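Local coordinates for DUF4627 domain-containing protein (Bacteroides thetaiotaomicron, PDB 3SEE), which is of unknown function but has a galactose-binding-domain-like fold and probably binds sugar, at residues A[18-23]-A[49-54]; A[27-32]-A[115-120]; A[106-111]-A[205-210]; A[131-134]-A[140-143]. All blocks are in the same frame, centred on the assembly; numbering follows the deposited sequence.

Contact 1. Residues A[18-23]-A[49-54]; sequences ATEVTN and IAWEQT
Thr-19 meets the indole of Trp-51 through its backbone. Thr-19 O lies 3.8 Å from Trp-51 NE1, oblique to the ring, while the N-H of NE1 is bonded to the carbonyl O of Phe-17. Glu-20 follows and carries the largest share of the contact on the loop side. Its CA stands 3.5 Å from the centroid of the five-membered ring of Trp-51, only 9° off the ring normal, which identifies a CH-pi contact over the face. A chi1 of -179° swings CG of Glu-20 away from the backbone N and out across that same face, so that Glu-20 CG comes to 3.5 Å from Trp-51 CE3. The carboxylate ends up inclined by 27° to the ring plane. Val-21 closes the sequence of contacts: its N also lies over the face, and Val-21 O is 3.5 Å from Trp-51 CB. Water 1 donates to Val-21 O at 2.7 Å and accepts from Trp-51 N at 2.9 Å, tying loop to strand by their backbones. With an alanine in place of Trp-51, Glu-20 would probably lose the flat surface beneath its CA and CG, and the Phe-17 carbonyl its N-H mate. The loop leads into strand 24-25 at the margin of one sheet, with Val-21 against Trp-36 and Met-63, while strand 48-53 borders the other sheet and pairs with strand 61-66.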
loop_
_atom_site.group_PDB
_atom_site.type_symbol
_atom_site.label_atom_id
_atom_site.label_comp_id
_atom_site.label_asym_id
_atom_site.label_seq_id
_atom_site.Cartn_x
_atom_site.Cartn_y
_atom_site.Cartn_z
ATOM N N ALA A 18 -9.744 8.402 13.318
ATOM C CA ALA A 18 -10.394 9.265 14.299
ATOM C C ALA A 18 -9.555 10.477 14.662
ATOM O O ALA A 18 -10.108 11.536 14.989
ATOM C CB ALA A 18 -10.754 8.474 15.548
ATOM N N THR A 19 -8.229 10.337 14.613
ATOM C CA THR A 19 -7.291 11.443 14.746
ATOM C C THR A 19 -6.932 11.963 13.351
ATOM O O THR A 19 -6.555 11.176 12.469
ATOM C CB THR A 19 -6.009 10.946 15.489
ATOM O OG1 THR A 19 -6.413 10.495 16.793
ATOM C CG2 THR A 19 -4.977 12.060 15.635
ATOM N N GLU A 20 -7.042 13.276 13.138
ATOM C CA GLU A 20 -6.708 13.892 11.875
ATOM C C GLU A 20 -5.268 13.576 11.470
ATOM O O GLU A 20 -4.340 13.616 12.296
ATOM C CB GLU A 20 -6.920 15.416 11.965
ATOM C CG GLU A 20 -6.609 16.157 10.669
ATOM C CD GLU A 20 -6.990 17.634 10.694
ATOM O OE1 GLU A 20 -7.352 18.130 11.773
ATOM O OE2 GLU A 20 -6.976 18.262 9.622
ATOM N N VAL A 21 -5.096 13.261 10.189
ATOM C CA VAL A 21 -3.785 12.957 9.611
ATOM C C VAL A 21 -3.396 14.055 8.648
ATOM O O VAL A 21 -4.077 14.275 7.638
ATOM C CB VAL A 21 -3.837 11.645 8.834
ATOM C CG1 VAL A 21 -2.507 11.387 8.095
ATOM C CG2 VAL A 21 -4.176 10.479 9.777
ATOM N N THR A 22 -2.287 14.734 8.952
ATOM C CA THR A 22 -1.741 15.774 8.062
ATOM C C THR A 22 -0.262 15.578 7.762
ATOM O O THR A 22 0.240 16.208 6.818
ATOM C CB THR A 22 -1.928 17.199 8.655
ATOM O OG1 THR A 22 -1.315 17.233 9.953
ATOM C CG2 THR A 22 -3.418 17.585 8.740
ATOM N N ASN A 23 0.416 14.715 8.523
ATOM C CA ASN A 23 1.866 14.568 8.337
ATOM C C ASN A 23 2.252 14.021 6.983
ATOM O O ASN A 23 1.842 12.965 6.558
ATOM C CB ASN A 23 2.515 13.708 9.387
ATOM C CG ASN A 23 2.549 14.373 10.740
ATOM O OD1 ASN A 23 2.482 15.608 10.862
ATOM N ND2 ASN A 23 2.686 13.564 11.758
ATOM N N ILE A 49 -3.941 14.142 -1.329
ATOM C CA ILE A 49 -4.274 13.125 -0.349
ATOM C C ILE A 49 -4.504 13.856 0.965
ATOM O O ILE A 49 -3.592 14.541 1.438
ATOM C CB ILE A 49 -3.136 12.082 -0.220
ATOM C CG1 ILE A 49 -2.913 11.366 -1.551
ATOM C CG2 ILE A 49 -3.456 11.074 0.880
ATOM C CD1 ILE A 49 -1.754 10.382 -1.594
ATOM N N ALA A 50 -5.685 13.698 1.552
ATOM C CA ALA A 50 -6.051 14.467 2.719
ATOM C C ALA A 50 -7.072 13.740 3.568
ATOM O O ALA A 50 -7.874 12.937 3.070
ATOM C CB ALA A 50 -6.609 15.861 2.333
ATOM N N TRP A 51 -7.066 14.078 4.854
ATOM C CA TRP A 51 -8.047 13.603 5.822
ATOM C C TRP A 51 -9.370 14.315 5.632
ATOM O O TRP A 51 -9.413 15.480 5.236
ATOM C CB TRP A 51 -7.513 13.877 7.223
ATOM C CG TRP A 51 -8.337 13.408 8.351
ATOM C CD1 TRP A 51 -8.328 12.170 8.912
ATOM C CD2 TRP A 51 -9.236 14.195 9.137
ATOM N NE1 TRP A 51 -9.199 12.114 9.963
ATOM C CE2 TRP A 51 -9.753 13.353 10.137
ATOM C CE3 TRP A 51 -9.655 15.527 9.093
ATOM C CZ2 TRP A 51 -10.651 13.814 11.105
ATOM C CZ3 TRP A 51 -10.560 15.975 10.065
ATOM C CH2 TRP A 51 -11.040 15.123 11.039
ATOM N N GLU A 52 -10.458 13.622 5.906
ATOM C CA GLU A 52 -11.794 14.196 5.799
ATOM C C GLU A 52 -12.742 13.550 6.792
ATOM O O GLU A 52 -12.566 12.396 7.190
ATOM C CB GLU A 52 -12.363 13.965 4.405
ATOM C CG GLU A 52 -12.561 12.478 4.109
ATOM C CD GLU A 52 -13.225 12.183 2.788
ATOM O OE1 GLU A 52 -13.740 13.088 2.116
ATOM O OE2 GLU A 52 -13.274 10.988 2.443
ATOM N N GLN A 53 -13.786 14.291 7.142
ATOM C CA GLN A 53 -14.952 13.731 7.804
ATOM C C GLN A 53 -16.020 13.547 6.722
ATOM O O GLN A 53 -16.324 14.472 5.957
ATOM C CB GLN A 53 -15.389 14.624 8.941
ATOM C CG GLN A 53 -14.285 14.663 9.983
ATOM C CD GLN A 53 -14.757 15.105 11.301
ATOM O OE1 GLN A 53 -15.006 16.280 11.496
ATOM N NE2 GLN A 53 -14.880 14.165 12.244
ATOM N N THR A 54 -16.558 12.336 6.635
ATOM C CA THR A 54 -17.312 11.898 5.480
ATOM C C THR A 54 -18.812 12.184 5.553
ATOM O O THR A 54 -19.499 12.211 4.522
ATOM C CB THR A 54 -17.185 10.392 5.339
ATOM O OG1 THR A 54 -17.747 9.814 6.524
ATOM C CG2 THR A 54 -15.708 9.924 5.175
HETATM O O HOH W 1 -5.026 15.964 5.778
#

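Contact 2. Residues A[27-32]-A[115-120]; sequences NPSKAT and QTNEEK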
loop_
_atom_site.group_PDB
_atom_site.type_symbol
_atom_site.label_atom_id
_atom_site.label_comp_id
_atom_site.label_asym_id
_atom_site.label_seq_id
_atom_site.Cartn_x
_atom_site.Cartn_y
_atom_site.Cartn_z
ATOM N N ASN A 27 10.036 10.884 2.106
ATOM C CA ASN A 27 10.492 9.490 1.961
ATOM C C ASN A 27 10.015 8.742 3.195
ATOM O O ASN A 27 10.127 9.272 4.314
ATOM C CB ASN A 27 12.022 9.411 1.830
ATOM C CG ASN A 27 12.527 8.025 1.478
ATOM O OD1 ASN A 27 12.423 7.095 2.276
ATOM N ND2 ASN A 27 13.109 7.883 0.281
ATOM N N PRO A 28 9.498 7.515 3.018
ATOM C CA PRO A 28 9.062 6.716 4.167
ATOM C C PRO A 28 10.129 6.535 5.252
ATOM O O PRO A 28 9.799 6.332 6.403
ATOM C CB PRO A 28 8.674 5.375 3.524
ATOM C CG PRO A 28 8.209 5.765 2.159
ATOM C CD PRO A 28 9.161 6.836 1.743
ATOM N N SER A 29 11.413 6.600 4.893
ATOM C CA SER A 29 12.480 6.463 5.887
ATOM C C SER A 29 12.415 7.540 6.968
ATOM O O SER A 29 12.930 7.322 8.073
ATOM C CB SER A 29 13.866 6.479 5.236
ATOM O OG SER A 29 14.032 5.395 4.338
ATOM N N LYS A 30 11.756 8.652 6.677
ATOM C CA LYS A 30 11.610 9.738 7.648
ATOM C C LYS A 30 10.311 9.698 8.411
ATOM O O LYS A 30 10.111 10.518 9.290
ATOM C CB LYS A 30 11.699 11.078 6.912
ATOM C CG LYS A 30 13.015 11.306 6.181
ATOM C CD LYS A 30 12.884 12.546 5.270
ATOM C CE LYS A 30 14.046 12.747 4.352
ATOM N NZ LYS A 30 15.227 13.085 5.150
ATOM N N ALA A 31 9.435 8.748 8.100
ATOM C CA ALA A 31 8.148 8.684 8.771
ATOM C C ALA A 31 8.281 8.143 10.191
ATOM O O ALA A 31 9.044 7.216 10.431
ATOM C CB ALA A 31 7.196 7.792 7.992
ATOM N N THR A 32 7.525 8.712 11.116
ATOM C CA THR A 32 7.390 8.175 12.462
ATOM C C THR A 32 6.501 6.944 12.394
ATOM O O THR A 32 5.411 6.979 11.821
ATOM C CB THR A 32 6.721 9.217 13.374
ATOM O OG1 THR A 32 7.485 10.428 13.320
ATOM C CG2 THR A 32 6.618 8.698 14.810
ATOM N N GLN A 115 9.851 -2.875 2.414
ATOM C CA GLN A 115 10.952 -2.559 3.306
ATOM C C GLN A 115 11.231 -1.052 3.339
ATOM O O GLN A 115 11.333 -0.410 2.301
ATOM C CB GLN A 115 12.179 -3.312 2.832
ATOM C CG GLN A 115 13.423 -3.096 3.697
ATOM C CD GLN A 115 14.527 -4.095 3.401
ATOM O OE1 GLN A 115 14.240 -5.207 2.949
ATOM N NE2 GLN A 115 15.780 -3.736 3.702
ATOM N N THR A 116 11.398 -0.492 4.545
ATOM C CA THR A 116 11.603 0.947 4.670
ATOM C C THR A 116 12.980 1.401 4.188
ATOM O O THR A 116 13.072 2.334 3.372
ATOM C CB THR A 116 11.378 1.407 6.104
ATOM O OG1 THR A 116 10.101 0.928 6.536
ATOM C CG2 THR A 116 11.442 2.923 6.233
ATOM N N ASN A 117 14.017 0.750 4.719
ATOM C CA ASN A 117 15.394 1.164 4.476
ATOM C C ASN A 117 16.127 0.076 3.706
ATOM O O ASN A 117 16.502 -0.942 4.272
ATOM C CB ASN A 117 16.093 1.503 5.799
ATOM C CG ASN A 117 15.648 2.838 6.353
ATOM O OD1 ASN A 117 15.480 3.781 5.582
ATOM N ND2 ASN A 117 15.467 2.941 7.669
ATOM N N GLU A 118 16.249 0.292 2.399
ATOM C CA GLU A 118 16.812 -0.681 1.465
ATOM C C GLU A 118 18.299 -0.489 1.290
ATOM O O GLU A 118 18.807 0.617 1.373
ATOM C CB GLU A 118 16.164 -0.506 0.091
ATOM C CG GLU A 118 14.631 -0.682 0.094
ATOM C CD GLU A 118 14.132 -2.079 -0.189
ATOM O OE1 GLU A 118 14.886 -3.072 -0.095
ATOM O OE2 GLU A 118 12.904 -2.172 -0.477
ATOM N N GLU A 119 18.969 -1.597 1.003
ATOM C CA GLU A 119 20.375 -1.509 0.607
ATOM C C GLU A 119 20.450 -1.396 -0.900
ATOM O O GLU A 119 19.452 -1.537 -1.608
ATOM C CB GLU A 119 21.173 -2.698 1.151
ATOM C CG GLU A 119 21.172 -2.789 2.674
ATOM C CD GLU A 119 21.858 -1.599 3.351
ATOM O OE1 GLU A 119 22.980 -1.266 2.914
ATOM O OE2 GLU A 119 21.305 -0.989 4.319
ATOM N N LYS A 120 21.647 -1.072 -1.394
ATOM C CA LYS A 120 21.912 -1.026 -2.825
ATOM C C LYS A 120 22.523 -2.348 -3.274
ATOM O O LYS A 120 23.199 -3.023 -2.495
ATOM C CB LYS A 120 22.858 0.127 -3.143
ATOM C CG LYS A 120 22.176 1.475 -3.177
ATOM C CD LYS A 120 23.183 2.607 -3.070
ATOM C CE LYS A 120 22.669 3.875 -3.742
ATOM N NZ LYS A 120 21.433 4.433 -3.112
HETATM O O HOH W 2 11.802 4.390 1.893
HETATM O O HOH W 3 14.847 5.527 8.915
#
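Ser-29 O is gripped from two quarters: water 3 donates to it at 2.8 Å, and Arg-84 NH1 of strand 79-85 bonds to it as well. The same water accepts from Asn-117 ND2 at 2.9 Å, so it links the backbone of one segment to the amide of the other. A direct bond runs beside this bridge, from Ser-29 OG to Asn-117 OD1. Its 2.5 Å is very short, and Ser-29 is modelled in two conformations, so the exact length is doubtful. With a chi1 of -75°, CG of Asn-117 is turned away from its own carbonyl carbon; OD1 meets the serine hydroxyl directly, while ND2 reaches the serine carbonyl through the water. The serine belongs to a short 3-10 turn, residues 28-30, opened by an Asx turn: Ser-29 N donates to Asn-27 OD1 at 2.8 Å, nearly straight at 169° and onto a lone pair in the carbonyl plane. Water 2 sits 2.8 Å from that same Asn-27 OD1 and 2.8 Å from Thr-116 O, although it has more acceptors nearby than protons and may not serve both at once. An apolar contact comes from Thr-116, whose methyl CG2 rests 3.7 Å from Ser-29 CA, while its OG1 bonds to Asp-198. Pro-28, also partly covered here, packs on Phe-37 and Tyr-200 of the mixed sheet. Within the segment 115-120, Gln-115 NE2 donates to Asn-117 O at 2.9 Å, from 42° above the carbonyl plane.

Contact 3. Residues A[106-111]-A[205-210]; sequences GTPVSV and GQNKGG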
loop_
_atom_site.group_PDB
_atom_site.type_symbol
_atom_site.label_atom_id
_atom_site.label_comp_id
_atom_site.label_asym_id
_atom_site.label_seq_id
_atom_site.Cartn_x
_atom_site.Cartn_y
_atom_site.Cartn_z
ATOM N N GLY A 106 -15.664 0.900 -10.955
ATOM C CA GLY A 106 -14.523 0.284 -11.601
ATOM C C GLY A 106 -13.173 0.836 -11.192
ATOM O O GLY A 106 -12.141 0.339 -11.636
ATOM N N THR A 107 -13.141 1.861 -10.358
ATOM C CA THR A 107 -11.865 2.450 -9.936
ATOM C C THR A 107 -11.101 1.476 -9.061
ATOM O O THR A 107 -11.651 0.956 -8.114
ATOM C CB THR A 107 -12.121 3.735 -9.136
ATOM O OG1 THR A 107 -12.844 4.670 -9.938
ATOM C CG2 THR A 107 -10.814 4.415 -8.735
ATOM N N PRO A 108 -9.819 1.226 -9.373
ATOM C CA PRO A 108 -9.046 0.342 -8.494
ATOM C C PRO A 108 -8.472 1.013 -7.263
ATOM O O PRO A 108 -8.130 2.189 -7.276
ATOM C CB PRO A 108 -7.917 -0.129 -9.397
ATOM C CG PRO A 108 -7.763 0.944 -10.391
ATOM C CD PRO A 108 -9.088 1.613 -10.584
ATOM N N VAL A 109 -8.332 0.215 -6.216
ATOM C CA VAL A 109 -7.547 0.570 -5.050
ATOM C C VAL A 109 -6.522 -0.537 -4.843
ATOM O O VAL A 109 -6.757 -1.686 -5.201
ATOM C CB VAL A 109 -8.452 0.769 -3.826
ATOM C CG1 VAL A 109 -9.169 -0.508 -3.421
ATOM C CG2 VAL A 109 -7.693 1.416 -2.679
ATOM N N SER A 110 -5.388 -0.174 -4.263
ATOM C CA SER A 110 -4.209 -1.006 -4.293
ATOM C C SER A 110 -3.433 -0.951 -2.999
ATOM O O SER A 110 -3.544 -0.000 -2.230
ATOM C CB SER A 110 -3.315 -0.567 -5.441
ATOM O OG SER A 110 -4.052 -0.479 -6.666
ATOM N N VAL A 111 -2.603 -1.962 -2.814
ATOM C CA VAL A 111 -1.815 -2.176 -1.605
ATOM C C VAL A 111 -0.444 -2.737 -1.970
ATOM O O VAL A 111 -0.360 -3.591 -2.861
ATOM C CB VAL A 111 -2.474 -3.302 -0.768
ATOM C CG1 VAL A 111 -1.619 -3.667 0.451
ATOM C CG2 VAL A 111 -3.876 -2.900 -0.381
ATOM N N GLY A 205 -4.362 4.674 -4.870
ATOM C CA GLY A 205 -5.375 4.682 -5.934
ATOM C C GLY A 205 -4.786 5.463 -7.086
ATOM O O GLY A 205 -4.762 6.688 -7.056
ATOM N N GLN A 206 -4.192 4.765 -8.038
ATOM C CA GLN A 206 -3.320 5.380 -9.029
ATOM C C GLN A 206 -4.027 5.898 -10.263
ATOM O O GLN A 206 -3.442 6.670 -11.013
ATOM C CB GLN A 206 -2.260 4.388 -9.481
ATOM C CG GLN A 206 -1.316 3.948 -8.377
ATOM C CD GLN A 206 -0.494 2.756 -8.796
ATOM O OE1 GLN A 206 -0.964 1.622 -8.699
ATOM N NE2 GLN A 206 0.701 2.988 -9.334
ATOM N N ASN A 207 -5.263 5.487 -10.518
ATOM C CA ASN A 207 -5.855 5.824 -11.802
ATOM C C ASN A 207 -6.083 7.317 -11.959
ATOM O O ASN A 207 -6.652 7.962 -11.100
ATOM C CB ASN A 207 -7.172 5.073 -12.034
ATOM C CG ASN A 207 -6.947 3.682 -12.586
ATOM O OD1 ASN A 207 -5.873 3.090 -12.397
ATOM N ND2 ASN A 207 -7.982 3.121 -13.223
ATOM N N LYS A 208 -5.704 7.830 -13.127
ATOM C CA LYS A 208 -5.934 9.209 -13.546
ATOM C C LYS A 208 -7.409 9.559 -13.348
ATOM O O LYS A 208 -8.279 8.788 -13.767
ATOM C CB LYS A 208 -5.539 9.320 -15.035
ATOM C CG LYS A 208 -5.762 10.676 -15.691
ATOM C CD LYS A 208 -5.519 10.591 -17.177
ATOM N N GLY A 209 -7.708 10.691 -12.728
ATOM C CA GLY A 209 -9.072 11.173 -12.618
ATOM C C GLY A 209 -9.919 10.537 -11.553
ATOM O O GLY A 209 -11.027 11.028 -11.293
ATOM N N GLY A 210 -9.418 9.484 -10.918
ATOM C CA GLY A 210 -10.186 8.754 -9.913
ATOM C C GLY A 210 -10.119 9.434 -8.564
ATOM O O GLY A 210 -9.209 10.236 -8.297
HETATM O O HOH W 4 -7.281 4.264 -8.863
HETATM O O HOH W 5 -3.621 1.744 -8.090
#
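Gly-205, whose CA lies 4.0 Å from Pro-108 O, begins the connection from strand 199-204 to strand 211-221, which passes from one sheet of the galactose-binding-domain-like sandwich to the other and contains a type II beta turn at 207-210. At Gln-206 the link to strand 108-115 runs through water 5, which accepts from Gln-206 N at 3.1 Å and donates both to Gln-206 OE1 and to Ser-110 OG, each at 2.7 Å. Those two oxygens have protein partners too, Gln-148 and Asn-150 respectively. Asn-207 N donates to water 4 at 2.9 Å, and this water donates to Pro-108 O at 2.7 Å. The side chain of Asn-207 meets the proline ring at about a right angle, its amide set against CG and CD, with Asn-207 ND2 3.2 Å from Pro-108 CD. Cut back to an alanine, Asn-207 would no longer lay an amide against CG and CD of Pro-108, which would probably open a gap beside the ring. At Gly-210 a CB would lie a tight 3.3 Å from Thr-107 CG2.

Contact 4. Residues A[131-134]-A[140-143]; sequences FMRR and AQPN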
loop_
_atom_site.group_PDB
_atom_site.type_symbol
_atom_site.label_atom_id
_atom_site.label_comp_id
_atom_site.label_asym_id
_atom_site.label_seq_id
_atom_site.Cartn_x
_atom_site.Cartn_y
_atom_site.Cartn_z
ATOM N N PHE A 131 6.843 -7.828 0.758
ATOM C CA PHE A 131 6.201 -9.099 1.077
ATOM C C PHE A 131 5.326 -9.575 -0.090
ATOM O O PHE A 131 4.716 -8.770 -0.800
ATOM C CB PHE A 131 5.362 -8.980 2.326
ATOM C CG PHE A 131 6.164 -8.725 3.566
ATOM C CD1 PHE A 131 7.141 -9.613 3.965
ATOM C CD2 PHE A 131 5.959 -7.591 4.341
ATOM C CE1 PHE A 131 7.878 -9.376 5.122
ATOM C CE2 PHE A 131 6.697 -7.344 5.481
ATOM C CZ PHE A 131 7.651 -8.244 5.878
HETATM N N MSE A 132 5.298 -10.879 -0.305
HETATM C CA MSE A 132 4.557 -11.456 -1.411
HETATM C C MSE A 132 3.076 -11.560 -1.098
HETATM O O MSE A 132 2.676 -12.093 -0.069
HETATM C CB MSE A 132 5.106 -12.845 -1.700
HETATM C CG MSE A 132 4.581 -13.419 -3.029
HETATM SE SE MSE A 132 5.042 -15.295 -3.259
HETATM C CE MSE A 132 3.493 -16.074 -2.384
ATOM N N ARG A 133 2.248 -11.120 -2.035
ATOM C CA ARG A 133 0.841 -11.372 -1.853
ATOM C C ARG A 133 0.621 -12.907 -1.955
ATOM O O ARG A 133 1.210 -13.619 -2.771
ATOM C CB ARG A 133 -0.038 -10.502 -2.762
ATOM C CG ARG A 133 0.039 -10.828 -4.227
ATOM C CD ARG A 133 -0.775 -9.846 -5.093
ATOM N NE ARG A 133 -0.490 -10.171 -6.464
ATOM C CZ ARG A 133 -1.058 -11.161 -7.140
ATOM N NH1 ARG A 133 -1.984 -11.923 -6.589
ATOM N NH2 ARG A 133 -0.681 -11.374 -8.388
ATOM N N ARG A 134 -0.178 -13.421 -1.050
ATOM C CA ARG A 134 -0.245 -14.848 -0.853
ATOM C C ARG A 134 -0.688 -15.623 -2.075
ATOM O O ARG A 134 -0.193 -16.724 -2.331
ATOM C CB ARG A 134 -1.163 -15.126 0.315
ATOM C CG ARG A 134 -0.991 -16.377 0.917
ATOM C CD ARG A 134 -1.523 -16.416 2.333
ATOM N NE ARG A 134 -1.230 -17.764 2.719
ATOM C CZ ARG A 134 -2.129 -18.682 3.000
ATOM N NH1 ARG A 134 -3.419 -18.401 2.979
ATOM N NH2 ARG A 134 -1.715 -19.861 3.390
ATOM N N ALA A 140 1.372 -18.840 -13.347
ATOM C CA ALA A 140 -0.026 -18.643 -13.720
ATOM C C ALA A 140 -0.397 -17.183 -14.001
ATOM O O ALA A 140 -1.382 -16.901 -14.689
ATOM C CB ALA A 140 -0.961 -19.215 -12.659
ATOM N N GLN A 141 0.409 -16.260 -13.465
ATOM C CA GLN A 141 0.134 -14.819 -13.529
ATOM C C GLN A 141 1.348 -14.075 -14.057
ATOM O O GLN A 141 1.945 -13.240 -13.377
ATOM C CB GLN A 141 -0.230 -14.250 -12.159
ATOM C CG GLN A 141 -1.416 -14.890 -11.516
ATOM C CD GLN A 141 -1.723 -14.277 -10.173
ATOM O OE1 GLN A 141 -0.826 -14.026 -9.365
ATOM N NE2 GLN A 141 -2.998 -14.039 -9.913
ATOM N N PRO A 142 1.756 -14.376 -15.293
ATOM C CA PRO A 142 2.990 -13.797 -15.814
ATOM C C PRO A 142 3.000 -12.282 -15.910
ATOM O O PRO A 142 4.069 -11.686 -15.901
ATOM C CB PRO A 142 3.118 -14.448 -17.192
ATOM C CG PRO A 142 1.682 -14.805 -17.546
ATOM C CD PRO A 142 1.076 -15.239 -16.271
ATOM N N ASN A 143 1.820 -11.658 -16.011
ATOM C CA ASN A 143 1.723 -10.226 -16.153
ATOM C C ASN A 143 1.346 -9.454 -14.897
ATOM O O ASN A 143 1.236 -8.227 -14.937
ATOM C CB ASN A 143 0.743 -9.910 -17.282
ATOM C CG ASN A 143 1.242 -10.418 -18.609
ATOM O OD1 ASN A 143 2.371 -10.133 -18.998
ATOM N ND2 ASN A 143 0.405 -11.159 -19.322
#
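Arg-133 and Gln-141 make a single polar link between the two segments, a hydrogen bond from Arg-133 NH2 to Gln-141 OE1 of 2.8 Å. Its geometry is far from ideal: the N-H...O angle is 141°, and NH2 approaches from above the carbonyl plane of the glutamine, 46° out of it, and not along a lone pair. OE1 lies at the edge of the guanidinium, tilted somewhat from its plane. Both side chains are modelled in two conformations, so this bond describes one pair of them and may not be permanent. Gln-141 OE1 has a second, weak donor in the backbone N of Asp-137.

Shape accounts for the reach. The CA atoms of Arg-133 and Gln-141 stand 12.2 Å apart, and the side chains span that distance by coming from opposite directions. Arg-133 leaves its backbone with CG between N and the carbonyl carbon, chi1 69°, then runs extended to NE. Beyond the bonded groups there is little contact, and only 76 Å² is buried in all.

Further bonds anchor the arginine to the same loop: Arg-133 NE to Ser-145 O, and a backbone bond with Gly-146. An arginine at the end of strand 130-133 thus bonds to the long connection that leads to strand 149-152, joining sheet to loop in the galactose-binding-domain-like sandwich.

None of the four contacts is wholly core; each mixes buried and more open residues. Contact 1 rests on an aromatic face, contact 3 is bridged by waters, contact 2 combines waters with a direct side-chain bond, and contact 4 depends on one side-chain bond. Contact 3 lies on strand 108-115 near its start, and contact 2 on the loop that follows its end, about 24 Å away between centres. Contacts 1 and 4 both reach the eight-stranded antiparallel sheet, contact 1 at its outermost strand 48-53 and contact 4 at interior strand 130-133, with centres about 32 Å apart. Contact 4 falls within the chain between the two segments of contact 3. Loops supply at least one partner in every case, and both in contact 2.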